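Local coordinates for putative aldehyde dehydrogenase (PDB 4YWE), which probably oxidises aldehydes to carboxylic acids with NAD or NADP as the electron acceptor, and binds calcium and magnesium ions, at residues Asp270-Leu275 and Val307-Thr312; Ile352-His357 and Ala372-Arg377; Arg80-Val85 and Tyr117-Ala122; Thr143-His148 and Ala472-Thr477; Val319-Ala324 and Ala362-Ser367. All coordinates share one frame; numbering follows the deposited sequence.

Contact 1: residues Asp270-Leu275 and Val307-Thr312; sequences DLDAAL and VERLAT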
# COMPACT_ATOMS: atom_id res chain seq x y z
N ASP A 270 19.11 -24.92 18.14
CA ASP A 270 19.75 -24.49 19.37
C ASP A 270 18.84 -24.83 20.55
O ASP A 270 17.95 -24.05 20.91
CB ASP A 270 20.06 -22.99 19.33
CG ASP A 270 21.01 -22.55 20.43
OD1 ASP A 270 21.07 -23.21 21.49
OD2 ASP A 270 21.70 -21.53 20.24
N LEU A 271 19.06 -26.00 21.15
CA LEU A 271 18.19 -26.49 22.22
C LEU A 271 18.28 -25.62 23.47
O LEU A 271 17.30 -25.49 24.20
CB LEU A 271 18.55 -27.94 22.57
CG LEU A 271 18.34 -28.97 21.46
CD1 LEU A 271 18.63 -30.37 21.97
CD2 LEU A 271 16.92 -28.89 20.90
N ASP A 272 19.45 -25.04 23.71
CA ASP A 272 19.63 -24.16 24.87
C ASP A 272 18.73 -22.94 24.77
O ASP A 272 18.15 -22.51 25.77
CB ASP A 272 21.09 -23.71 24.98
CG ASP A 272 22.04 -24.86 25.29
OD1 ASP A 272 21.59 -25.85 25.91
OD2 ASP A 272 23.22 -24.76 24.92
N ALA A 273 18.60 -22.39 23.57
CA ALA A 273 17.77 -21.23 23.34
C ALA A 273 16.30 -21.62 23.22
O ALA A 273 15.41 -20.85 23.59
CB ALA A 273 18.22 -20.48 22.09
N ALA A 274 16.05 -22.82 22.71
CA ALA A 274 14.69 -23.29 22.47
C ALA A 274 14.00 -23.72 23.77
O ALA A 274 12.82 -23.44 23.96
CB ALA A 274 14.70 -24.44 21.48
N LEU A 275 14.75 -24.39 24.64
CA LEU A 275 14.20 -24.99 25.86
C LEU A 275 13.36 -24.04 26.72
O LEU A 275 12.24 -24.39 27.09
CB LEU A 275 15.33 -25.59 26.71
CG LEU A 275 14.91 -26.21 28.04
CD1 LEU A 275 13.94 -27.36 27.80
CD2 LEU A 275 16.13 -26.69 28.81
N VAL A 307 13.28 -34.30 25.28
CA VAL A 307 12.24 -34.69 26.22
C VAL A 307 12.79 -34.71 27.64
O VAL A 307 12.14 -34.24 28.57
CB VAL A 307 11.63 -36.06 25.84
CG1 VAL A 307 10.84 -36.64 27.01
CG2 VAL A 307 10.74 -35.92 24.62
N GLU A 308 14.00 -35.25 27.79
CA GLU A 308 14.65 -35.31 29.10
C GLU A 308 14.92 -33.91 29.65
O GLU A 308 14.80 -33.67 30.85
CB GLU A 308 15.95 -36.11 29.01
N ARG A 309 15.29 -32.99 28.76
CA ARG A 309 15.54 -31.61 29.17
C ARG A 309 14.22 -30.90 29.47
O ARG A 309 14.15 -30.05 30.36
CB ARG A 309 16.32 -30.86 28.09
CG ARG A 309 17.70 -31.43 27.83
CD ARG A 309 18.44 -30.67 26.74
NE ARG A 309 18.75 -29.30 27.13
CZ ARG A 309 19.63 -28.52 26.50
NH1 ARG A 309 20.29 -28.98 25.45
NH2 ARG A 309 19.85 -27.29 26.93
N LEU A 310 13.18 -31.24 28.72
CA LEU A 310 11.85 -30.71 28.98
C LEU A 310 11.31 -31.28 30.29
O LEU A 310 10.62 -30.60 31.05
CB LEU A 310 10.89 -31.02 27.83
CG LEU A 310 11.04 -30.21 26.54
CD1 LEU A 310 10.18 -30.81 25.43
CD2 LEU A 310 10.67 -28.76 26.78
N ALA A 311 11.64 -32.54 30.56
CA ALA A 311 11.22 -33.21 31.78
C ALA A 311 11.85 -32.56 33.01
O ALA A 311 11.16 -32.27 33.99
CB ALA A 311 11.56 -34.69 31.73
N THR A 312 13.15 -32.34 32.96
CA THR A 312 13.87 -31.70 34.05
C THR A 312 13.33 -30.30 34.30
O THR A 312 13.16 -29.88 35.45
CB THR A 312 15.39 -31.62 33.76
OG1 THR A 312 15.91 -32.94 33.56
CG2 THR A 312 16.12 -30.96 34.92

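Contact 2: residues Ile352-His357 and Ala372-Arg377; sequences IPMAAH and APALLR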
# COMPACT_ATOMS: atom_id res chain seq x y z
N ILE A 352 -0.58 -43.18 27.93
CA ILE A 352 0.32 -42.10 27.55
C ILE A 352 1.15 -41.70 28.76
O ILE A 352 0.61 -41.21 29.76
CB ILE A 352 -0.45 -40.89 26.99
CG1 ILE A 352 -1.28 -41.30 25.78
CG2 ILE A 352 0.51 -39.78 26.63
CD1 ILE A 352 -2.07 -40.17 25.16
N PRO A 353 2.47 -41.91 28.69
CA PRO A 353 3.37 -41.64 29.82
C PRO A 353 3.49 -40.15 30.13
O PRO A 353 3.70 -39.35 29.22
CB PRO A 353 4.72 -42.21 29.35
CG PRO A 353 4.40 -43.06 28.15
CD PRO A 353 3.20 -42.44 27.52
N MET A 354 3.36 -39.79 31.40
CA MET A 354 3.64 -38.43 31.83
C MET A 354 5.11 -38.33 32.20
O MET A 354 5.53 -38.79 33.26
CB MET A 354 2.75 -38.03 33.00
CG MET A 354 3.01 -36.63 33.53
SD MET A 354 1.86 -36.14 34.82
CE MET A 354 0.34 -36.02 33.89
N ALA A 355 5.90 -37.72 31.31
CA ALA A 355 7.34 -37.63 31.49
C ALA A 355 7.70 -36.85 32.75
O ALA A 355 8.62 -37.22 33.48
CB ALA A 355 7.98 -36.98 30.27
N ALA A 356 6.97 -35.76 33.00
CA ALA A 356 7.23 -34.92 34.16
C ALA A 356 6.07 -33.98 34.45
O ALA A 356 5.19 -33.78 33.61
CB ALA A 356 8.50 -34.12 33.96
N HIS A 357 6.07 -33.41 35.64
CA HIS A 357 5.09 -32.40 36.01
C HIS A 357 5.63 -31.51 37.11
O HIS A 357 6.51 -31.91 37.87
CB HIS A 357 3.78 -33.06 36.46
CG HIS A 357 3.90 -33.86 37.72
ND1 HIS A 357 3.92 -33.29 38.97
CD2 HIS A 357 3.99 -35.20 37.92
CE1 HIS A 357 4.03 -34.23 39.88
NE2 HIS A 357 4.07 -35.40 39.27
N ALA A 372 -0.71 -28.30 38.20
CA ALA A 372 0.70 -28.28 37.84
C ALA A 372 0.88 -28.56 36.35
O ALA A 372 0.16 -29.38 35.78
CB ALA A 372 1.48 -29.29 38.66
N PRO A 373 1.83 -27.86 35.71
CA PRO A 373 2.15 -28.11 34.30
C PRO A 373 2.56 -29.56 34.07
O PRO A 373 3.31 -30.11 34.87
CB PRO A 373 3.30 -27.15 34.02
CG PRO A 373 3.14 -26.06 35.02
CD PRO A 373 2.63 -26.75 36.25
N ALA A 374 2.08 -30.16 32.99
CA ALA A 374 2.33 -31.58 32.74
C ALA A 374 2.98 -31.80 31.38
O ALA A 374 2.56 -31.23 30.37
CB ALA A 374 1.03 -32.36 32.84
N LEU A 375 4.00 -32.65 31.36
CA LEU A 375 4.67 -33.02 30.12
C LEU A 375 4.42 -34.49 29.80
O LEU A 375 4.86 -35.38 30.52
CB LEU A 375 6.18 -32.77 30.22
CG LEU A 375 7.01 -33.31 29.06
CD1 LEU A 375 6.70 -32.56 27.77
CD2 LEU A 375 8.49 -33.26 29.38
N LEU A 376 3.70 -34.74 28.71
CA LEU A 376 3.41 -36.10 28.28
C LEU A 376 4.15 -36.42 26.98
O LEU A 376 4.33 -35.55 26.13
CB LEU A 376 1.91 -36.32 28.10
CG LEU A 376 1.08 -36.38 29.39
CD1 LEU A 376 0.71 -34.99 29.89
CD2 LEU A 376 -0.16 -37.23 29.20
N ARG A 377 4.58 -37.67 26.85
CA ARG A 377 5.41 -38.08 25.72
C ARG A 377 4.77 -39.20 24.92
O ARG A 377 3.84 -39.86 25.39
CB ARG A 377 6.79 -38.51 26.21
CG ARG A 377 6.75 -39.62 27.25
CD ARG A 377 8.12 -40.24 27.45
NE ARG A 377 8.64 -40.79 26.21
CZ ARG A 377 9.93 -40.95 25.94
NH1 ARG A 377 10.84 -40.59 26.84
NH2 ARG A 377 10.32 -41.46 24.78

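Contact 3: residues Arg80-Val85 and Tyr117-Ala122; sequences RLSARV and YFEFYA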
# COMPACT_ATOMS: atom_id res chain seq x y z
N ARG A 80 -3.22 9.56 24.90
CA ARG A 80 -3.40 9.96 26.29
C ARG A 80 -3.81 8.76 27.14
O ARG A 80 -3.33 8.59 28.25
CB ARG A 80 -4.45 11.07 26.41
CG ARG A 80 -3.93 12.46 26.06
CD ARG A 80 -4.93 13.54 26.44
NE ARG A 80 -6.12 13.52 25.59
CZ ARG A 80 -6.24 14.19 24.45
NH1 ARG A 80 -5.24 14.95 24.02
NH2 ARG A 80 -7.36 14.11 23.75
N LEU A 81 -4.70 7.94 26.59
CA LEU A 81 -5.13 6.72 27.25
C LEU A 81 -3.95 5.77 27.45
O LEU A 81 -3.83 5.13 28.50
CB LEU A 81 -6.24 6.03 26.45
CG LEU A 81 -6.72 4.67 26.95
CD1 LEU A 81 -7.14 4.75 28.41
CD2 LEU A 81 -7.85 4.15 26.09
N SER A 82 -3.09 5.70 26.44
CA SER A 82 -1.88 4.88 26.51
C SER A 82 -1.01 5.29 27.70
O SER A 82 -0.49 4.43 28.42
CB SER A 82 -1.08 5.00 25.21
OG SER A 82 0.13 4.27 25.29
N ALA A 83 -0.86 6.59 27.90
CA ALA A 83 -0.05 7.11 29.00
C ALA A 83 -0.72 6.84 30.35
O ALA A 83 -0.04 6.53 31.33
CB ALA A 83 0.20 8.60 28.82
N ARG A 84 -2.04 6.96 30.39
CA ARG A 84 -2.79 6.70 31.62
C ARG A 84 -2.64 5.24 32.04
O ARG A 84 -2.45 4.95 33.22
CB ARG A 84 -4.28 7.04 31.43
CG ARG A 84 -4.57 8.52 31.25
CD ARG A 84 -4.21 9.32 32.50
NE ARG A 84 -4.99 8.91 33.66
CZ ARG A 84 -4.46 8.42 34.78
NH1 ARG A 84 -3.15 8.29 34.89
NH2 ARG A 84 -5.25 8.08 35.79
N VAL A 85 -2.72 4.33 31.07
CA VAL A 85 -2.56 2.91 31.33
C VAL A 85 -1.16 2.61 31.85
O VAL A 85 -0.99 1.87 32.81
CB VAL A 85 -2.87 2.07 30.07
CG1 VAL A 85 -2.51 0.61 30.30
CG2 VAL A 85 -4.34 2.21 29.69
N TYR A 117 -0.78 -1.38 22.80
CA TYR A 117 -1.87 -1.41 21.83
C TYR A 117 -2.40 -0.01 21.55
O TYR A 117 -2.54 0.40 20.39
CB TYR A 117 -3.01 -2.31 22.31
CG TYR A 117 -2.82 -3.77 22.00
CD1 TYR A 117 -2.66 -4.21 20.69
CD2 TYR A 117 -2.81 -4.72 23.01
CE1 TYR A 117 -2.49 -5.55 20.40
CE2 TYR A 117 -2.64 -6.07 22.73
CZ TYR A 117 -2.48 -6.47 21.42
OH TYR A 117 -2.31 -7.80 21.13
N PHE A 118 -2.68 0.73 22.62
CA PHE A 118 -3.23 2.07 22.49
C PHE A 118 -2.21 3.03 21.89
O PHE A 118 -2.56 3.90 21.10
CB PHE A 118 -3.71 2.58 23.85
CG PHE A 118 -4.94 1.89 24.36
CD1 PHE A 118 -5.93 1.49 23.48
CD2 PHE A 118 -5.10 1.63 25.71
CE1 PHE A 118 -7.07 0.84 23.94
CE2 PHE A 118 -6.23 0.98 26.17
CZ PHE A 118 -7.22 0.59 25.29
N GLU A 119 -0.94 2.86 22.25
CA GLU A 119 0.14 3.68 21.70
C GLU A 119 0.29 3.46 20.20
O GLU A 119 0.41 4.42 19.43
CB GLU A 119 1.46 3.38 22.41
CG GLU A 119 2.64 4.18 21.88
CD GLU A 119 3.96 3.74 22.48
OE1 GLU A 119 4.20 2.52 22.56
OE2 GLU A 119 4.75 4.62 22.88
N PHE A 120 0.29 2.20 19.80
CA PHE A 120 0.47 1.83 18.40
C PHE A 120 -0.67 2.36 17.54
O PHE A 120 -0.44 3.00 16.51
CB PHE A 120 0.57 0.31 18.26
CG PHE A 120 0.74 -0.17 16.84
CD1 PHE A 120 1.99 -0.15 16.24
CD2 PHE A 120 -0.34 -0.64 16.11
CE1 PHE A 120 2.16 -0.59 14.93
CE2 PHE A 120 -0.18 -1.08 14.81
CZ PHE A 120 1.07 -1.06 14.22
N TYR A 121 -1.90 2.11 17.97
CA TYR A 121 -3.07 2.49 17.18
C TYR A 121 -3.30 4.00 17.19
O TYR A 121 -3.93 4.54 16.28
CB TYR A 121 -4.31 1.75 17.69
CG TYR A 121 -4.36 0.32 17.22
CD1 TYR A 121 -4.14 -0.00 15.89
CD2 TYR A 121 -4.61 -0.72 18.11
CE1 TYR A 121 -4.18 -1.31 15.45
CE2 TYR A 121 -4.65 -2.04 17.68
CZ TYR A 121 -4.43 -2.32 16.34
OH TYR A 121 -4.47 -3.62 15.90
N ALA A 122 -2.77 4.67 18.20
CA ALA A 122 -2.85 6.13 18.28
C ALA A 122 -2.14 6.75 17.08
O ALA A 122 -2.60 7.75 16.53
CB ALA A 122 -2.25 6.63 19.57

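Contact 4: residues Thr143-His148 and Ala472-Thr477; sequences TVREPH and ALYGFT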
# COMPACT_ATOMS: atom_id res chain seq x y z
N THR A 143 -11.31 5.84 -3.04
CA THR A 143 -11.88 4.94 -2.04
C THR A 143 -11.59 5.46 -0.64
O THR A 143 -10.52 6.01 -0.38
CB THR A 143 -11.33 3.51 -2.18
OG1 THR A 143 -9.95 3.49 -1.80
CG2 THR A 143 -11.47 3.00 -3.61
N VAL A 144 -12.56 5.29 0.25
CA VAL A 144 -12.40 5.72 1.63
C VAL A 144 -12.73 4.57 2.56
O VAL A 144 -13.70 3.83 2.34
CB VAL A 144 -13.29 6.95 1.93
CG1 VAL A 144 -12.71 8.19 1.28
CG2 VAL A 144 -14.71 6.71 1.46
N ARG A 145 -11.92 4.40 3.60
CA ARG A 145 -12.14 3.33 4.57
C ARG A 145 -12.86 3.88 5.79
O ARG A 145 -12.25 4.50 6.66
CB ARG A 145 -10.81 2.68 4.94
CG ARG A 145 -10.10 2.07 3.74
CD ARG A 145 -8.83 1.34 4.10
NE ARG A 145 -8.14 0.86 2.90
CZ ARG A 145 -8.45 -0.27 2.27
NH1 ARG A 145 -9.43 -1.04 2.71
NH2 ARG A 145 -7.78 -0.62 1.18
N GLU A 146 -14.16 3.65 5.84
CA GLU A 146 -15.01 4.21 6.88
C GLU A 146 -15.28 3.19 7.97
O GLU A 146 -15.36 1.99 7.69
CB GLU A 146 -16.33 4.69 6.29
CG GLU A 146 -16.18 5.72 5.19
CD GLU A 146 -17.47 5.93 4.44
OE1 GLU A 146 -18.26 4.97 4.35
OE2 GLU A 146 -17.70 7.06 3.94
N PRO A 147 -15.45 3.66 9.22
CA PRO A 147 -15.80 2.75 10.32
C PRO A 147 -17.13 2.05 10.06
O PRO A 147 -17.96 2.58 9.32
CB PRO A 147 -15.90 3.69 11.52
CG PRO A 147 -16.16 5.04 10.94
CD PRO A 147 -15.39 5.06 9.66
N HIS A 148 -17.31 0.87 10.64
CA HIS A 148 -18.58 0.16 10.52
C HIS A 148 -19.69 0.97 11.17
O HIS A 148 -20.82 1.00 10.68
CB HIS A 148 -18.49 -1.23 11.17
CG HIS A 148 -17.51 -2.15 10.51
ND1 HIS A 148 -17.70 -2.65 9.23
CD2 HIS A 148 -16.34 -2.67 10.94
CE1 HIS A 148 -16.69 -3.43 8.92
NE2 HIS A 148 -15.84 -3.46 9.93
N ALA A 472 -5.40 -4.95 11.28
CA ALA A 472 -6.65 -5.06 12.03
C ALA A 472 -7.63 -3.95 11.66
O ALA A 472 -8.84 -4.14 11.73
CB ALA A 472 -6.37 -5.05 13.52
N LEU A 473 -7.09 -2.80 11.28
CA LEU A 473 -7.90 -1.64 10.93
C LEU A 473 -8.80 -1.91 9.72
O LEU A 473 -9.87 -1.31 9.59
CB LEU A 473 -7.01 -0.43 10.65
CG LEU A 473 -6.12 0.05 11.80
CD1 LEU A 473 -5.25 1.21 11.35
CD2 LEU A 473 -6.96 0.44 13.00
N TYR A 474 -8.36 -2.81 8.84
CA TYR A 474 -9.14 -3.14 7.65
C TYR A 474 -10.38 -3.96 8.01
O TYR A 474 -11.39 -3.93 7.32
CB TYR A 474 -8.29 -3.91 6.63
CG TYR A 474 -7.08 -3.13 6.17
CD1 TYR A 474 -7.21 -2.03 5.33
CD2 TYR A 474 -5.80 -3.50 6.57
CE1 TYR A 474 -6.10 -1.32 4.91
CE2 TYR A 474 -4.69 -2.79 6.15
CZ TYR A 474 -4.85 -1.70 5.32
OH TYR A 474 -3.74 -1.00 4.90
N GLY A 475 -10.28 -4.71 9.11
CA GLY A 475 -11.41 -5.48 9.60
C GLY A 475 -12.42 -4.62 10.35
O GLY A 475 -13.58 -5.01 10.50
N PHE A 476 -11.97 -3.46 10.81
CA PHE A 476 -12.84 -2.56 11.56
C PHE A 476 -13.32 -1.38 10.71
O PHE A 476 -13.91 -0.43 11.23
CB PHE A 476 -12.12 -2.04 12.81
CG PHE A 476 -12.06 -3.04 13.92
CD1 PHE A 476 -13.20 -3.39 14.63
CD2 PHE A 476 -10.86 -3.64 14.27
CE1 PHE A 476 -13.14 -4.31 15.66
CE2 PHE A 476 -10.80 -4.57 15.29
CZ PHE A 476 -11.94 -4.90 15.99
N THR A 477 -13.06 -1.45 9.41
CA THR A 477 -13.61 -0.48 8.47
C THR A 477 -14.26 -1.18 7.29
O THR A 477 -14.12 -2.39 7.12
CB THR A 477 -12.53 0.50 7.94
OG1 THR A 477 -11.49 -0.23 7.27
CG2 THR A 477 -11.93 1.32 9.08
O HOH W 1 -11.22 -1.17 4.70

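Contact 5: residues Val319-Ala324 and Ala362-Ser367; sequences VGPSRA and ADAPES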
# COMPACT_ATOMS: atom_id res chain seq x y z
N VAL A 319 3.80 -24.04 41.26
CA VAL A 319 2.49 -23.43 41.13
C VAL A 319 1.99 -22.95 42.49
O VAL A 319 1.99 -23.71 43.46
CB VAL A 319 1.47 -24.39 40.50
CG1 VAL A 319 0.13 -23.71 40.33
CG2 VAL A 319 1.99 -24.90 39.17
N GLY A 320 1.58 -21.69 42.56
CA GLY A 320 1.07 -21.13 43.79
C GLY A 320 0.12 -19.98 43.55
O GLY A 320 -0.27 -19.73 42.41
N PRO A 321 -0.27 -19.28 44.62
CA PRO A 321 -1.14 -18.10 44.53
C PRO A 321 -0.57 -17.04 43.59
O PRO A 321 0.64 -17.00 43.37
CB PRO A 321 -1.19 -17.59 45.96
CG PRO A 321 -0.93 -18.78 46.80
CD PRO A 321 0.05 -19.61 46.02
N SER A 322 -1.45 -16.21 43.03
CA SER A 322 -1.03 -15.15 42.12
C SER A 322 -0.08 -14.17 42.79
O SER A 322 0.85 -13.67 42.16
CB SER A 322 -2.26 -14.41 41.58
OG SER A 322 -1.89 -13.16 41.04
N ARG A 323 -0.31 -13.89 44.07
CA ARG A 323 0.53 -12.96 44.82
C ARG A 323 1.93 -13.54 45.04
O ARG A 323 2.89 -12.79 45.22
CB ARG A 323 -0.11 -12.61 46.16
CG ARG A 323 -1.38 -11.79 46.06
CD ARG A 323 -1.17 -10.52 45.23
NE ARG A 323 -0.06 -9.72 45.73
CZ ARG A 323 -0.20 -8.68 46.56
NH1 ARG A 323 -1.40 -8.32 46.98
NH2 ARG A 323 0.87 -8.00 46.96
N ALA A 324 2.04 -14.86 45.03
CA ALA A 324 3.32 -15.53 45.21
C ALA A 324 4.22 -15.30 44.00
O ALA A 324 5.44 -15.39 44.10
CB ALA A 324 3.12 -17.01 45.46
N ALA A 362 3.18 -26.00 48.96
CA ALA A 362 2.43 -26.53 50.10
C ALA A 362 1.40 -25.54 50.64
O ALA A 362 0.26 -25.92 50.91
CB ALA A 362 3.40 -26.93 51.21
N ASP A 363 1.79 -24.28 50.79
CA ASP A 363 0.93 -23.28 51.41
C ASP A 363 -0.14 -22.74 50.46
O ASP A 363 -0.95 -21.90 50.85
CB ASP A 363 1.77 -22.13 51.97
CG ASP A 363 2.53 -21.39 50.89
OD1 ASP A 363 3.08 -22.06 49.98
OD2 ASP A 363 2.59 -20.15 50.94
N ALA A 364 -0.13 -23.22 49.22
CA ALA A 364 -1.15 -22.81 48.25
C ALA A 364 -2.51 -23.34 48.68
O ALA A 364 -2.66 -24.53 48.96
CB ALA A 364 -0.79 -23.31 46.86
N PRO A 365 -3.51 -22.44 48.73
CA PRO A 365 -4.88 -22.73 49.20
C PRO A 365 -5.49 -23.97 48.56
O PRO A 365 -5.45 -24.13 47.34
CB PRO A 365 -5.65 -21.48 48.79
CG PRO A 365 -4.63 -20.40 48.82
CD PRO A 365 -3.36 -21.03 48.33
N GLU A 366 -6.05 -24.84 49.39
CA GLU A 366 -6.67 -26.08 48.92
C GLU A 366 -7.93 -25.78 48.11
O GLU A 366 -8.26 -26.51 47.17
CB GLU A 366 -7.00 -27.00 50.10
N SER A 367 -8.63 -24.72 48.49
CA SER A 367 -9.87 -24.33 47.81
C SER A 367 -9.59 -23.69 46.45
O SER A 367 -10.50 -23.49 45.66
CB SER A 367 -10.67 -23.37 48.69
OG SER A 367 -9.87 -22.29 49.13

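Contact 1: residues Asp270-Leu275 and Val307-Thr312
R309 stretches from helix 303-315 toward the first turn of helix 271-283, where D272 receives the edge of its guanidinium. NH2 of R309 points at OD1 of D272 in a nearly straight salt bridge (173°); at 2.5 Å the pair is so short that its exact length is doubtful, though the pairing itself is clear. The carboxylate and guanidinium planes are turned 57° apart, which fits a grip of one oxygen on one nitrogen and not a flat, two-bond fork. CB of D272 starts out away from the partner helix; with CG placed beside the backbone N, the acid swings back to meet the arginine. The long arginine chain suits this gap, since the axes of the helical segments 271-275 and 307-312 come no nearer than 11.2 Å and cross at -42°.

L271 flanks the same cation: its CB lies 3.5 Å from NH1 of R309, while its carbonyl oxygen sits over one guanidinium face, toward the rim. Next to the ion pair the contact becomes apolar. L275, with CG trans to the backbone N, sends CD1 to within 3.7 Å of CD2 of L310, the two leucines lying alongside one another, pointing opposite ways. CD2 of L275 stands 4.1 Å from NE of R309, so one leucine touches both kinds of neighbour. D270 caps the helix start through a weak bond from A273 N to its OD1. An apolar leucine layer beside a surface salt bridge is the familiar arrangement of neighbouring helices packed on a sheet, here in the alpha/beta catalytic domain of the aldehyde dehydrogenase fold.

Contact 2: residues Ile352-His357 and Ala372-Arg377
A355 and A356 both face L375 in an antiparallel pairing of strands 354-360 and 374-376, near one margin of an eight-stranded mixed sheet. L375 O is the acceptor at the irregularity: A356 N donates to it at 3.3 Å (163°), in the carbonyl plane on a lone pair, while A355 N, although only 2.7 Å from L375 O, makes a weak, bent bond (120°). L375 N returns a bond to A356 O at 2.8 Å, and beyond the bulge R377 N gives to P353 O at 3.0 Å.

M354, A374 and L376 share one face of the sheet. The methionine runs out with CG opposite the backbone N (chi1 178°) and bends at chi3, which lays CE 3.9 Å from CB of A374 and near CD1 of L376. I352 crosses L376 at about a right angle, its CG2 being 3.7 Å from CD2 of L376; the leucine also packs on L344 and A347 of helix 334-349. The flexible thioether suits the more exposed margin, the branched residues the buried part. I352 lies about 5 Å, side chain to side chain, from D350, a calcium-binding residue, though this chain holds no ion there.

A355, at the bulge, turns its CB toward the partner strand and meets L375 CD2 at 3.9 Å. On the other face, with L375, the small A356 packs against A311 and N315 of helix 303-315. CG of R377 touches CB of P353, and its NH2 forms a salt bridge with E304. Two residues opposite one make the classic beta bulge, here between antiparallel strands of the catalytic-domain sheet.

Contact 3: residues Arg80-Val85 and Tyr117-Ala122
Helices 71-87 and 104-124 run almost antiparallel through these turns, at 163° with their axes 8.1 Å apart, and come closest at S82 and F118, whose CA atoms are 5.1 Å from each other. The small S82 permits this approach: its CB lies 3.8 Å from CB of F118 and its OG 3.3 Å from CB of E119. That hydroxyl does not bond across to the glutamate; it hydrogen-bonds to A115 O, one turn earlier on the partner helix, so a buried polar atom is satisfied without a charged group.

F118 fills the space beside the serine. With CG placed beside its backbone N (chi1 -70°), the ring is laid against helix 71-87, and CD2 of L81 stands over its centre in a CH-pi contact, 3.6 Å from the ring centroid and 14° off the normal. V85, one turn on from L81, touches the ring differently: its CG2 comes to the edge, 4.1 Å from CD2 of F118. L81 and V85 also pack on L196 of helix 188-200, which extends the apolar layer.

E119 leads its acid away from this interface to R116 and to R76 of the second subunit, while the F120 ring makes a cation-pi contact with K127 of that subunit. The chemistry therefore divides by direction: between the helices, dispersion and shape with one hydroxyl-to-backbone bond; beyond them, salt bridges within helix 104-124 and to the neighbouring subunit.

Contact 4: residues Thr143-His148 and Ala472-Thr477
R145 sets one guanidinium face against the CD1-CE1 edge of the Y474 ring, the two planes standing 84° apart. NH1 of R145 is 3.6 Å from CD1 of Y474, so the cation meets the rim of the ring and not its pi face. The contact lies at the root of the antiparallel strands 139-155 and 477-485, which with strand 130-133 match the oligomerisation arm of aldehyde dehydrogenases; T143 O here accepts from T132 of the fourth subunit. The arginine, extended from CG to NE, is long enough to pass the tyrosine and form a salt bridge with E131. A water ties it back: NH1 of R145 donates to it at 2.7 Å, and OG1 of T477 lies 2.7 Å from the same water oxygen.

T477 presses its CB to 3.2 Å from E146 O, while E146 directs its acid to K480. Further along the segment, H148 lays one face on the T477 backbone and stacks on H229; a flat ring suits both contacts. With CG beside the backbone N, the ring swings toward the helical turn, where NE2 of H148 donates to G475 O at 2.8 Å (164°), the oxygen close to the ring plane but the nitrogen 39° above the carbonyl plane.

Contact 5: residues Val319-Ala324 and Ala362-Ser367
P321 and A364 begin the apolar contacts that make up the direct touch between these two loops. CD of P321 lies 3.9 Å from CB of A364, whose methyl points at the other loop and also stands 4.2 Å from CA of G320. Beside it the two proline rings cross at a slant, CG of P321 reaching CD of P365 at 3.6 Å. Rigid rings and a lone methyl suit such a small patch, 124 Å² in all, because they offer hydrocarbon surface with no polar group to satisfy and little side-chain freedom to lose. Y370 packs on both P321 and P365, and so extends the patch with an aromatic ring.

No hydrogen bond passes from one loop to the other; the backbone bonds tie each to its surroundings. V319 pairs with Q359 and V361, which places it on the short strand 318-319 at the margin of the catalytic-domain sheet, next to strand 354-360. The loops therefore leave from neighbouring strands of that sheet, segment 319-324 leading to helix 334-349 and segment 362-367 to strand 374-376. G320 bonds to C328, and its lack of a CB suits this place, because CD of P321 takes up the position a CB would need.

Side-chain polar bonds lead outward too. OG of S322 bonds to K102 O, its backbone N to OG of S35, and OG of S367 to D36 O, all toward earlier parts of the chain. The bound calcium ion is remote, about 14 Å from the P321 side chain. Within 319-324, a weak bond from A324 N to P321 O closes a turn.

How the contacts relate
Contact 3 is the buried one, contact 1 lies at the surface, and contacts 2, 4 and 5 are partly buried. Contacts 1, 2 and 5 form a continuous series on the catalytic-domain sheet: A311 of helix 303-315 packs on A356 and L375 of contact 2, and P373 of contact 2 touches V319 of contact 5. Contacts 3 and 4 join in the same way through Y121, which packs on A472 and L473. Chemistry follows place: an ion pair over leucines at the surface, backbone bonds between strands, CH-pi packing between buried helices, imidazole and water bonds at the root of the arm, and bare apolar touch between loops.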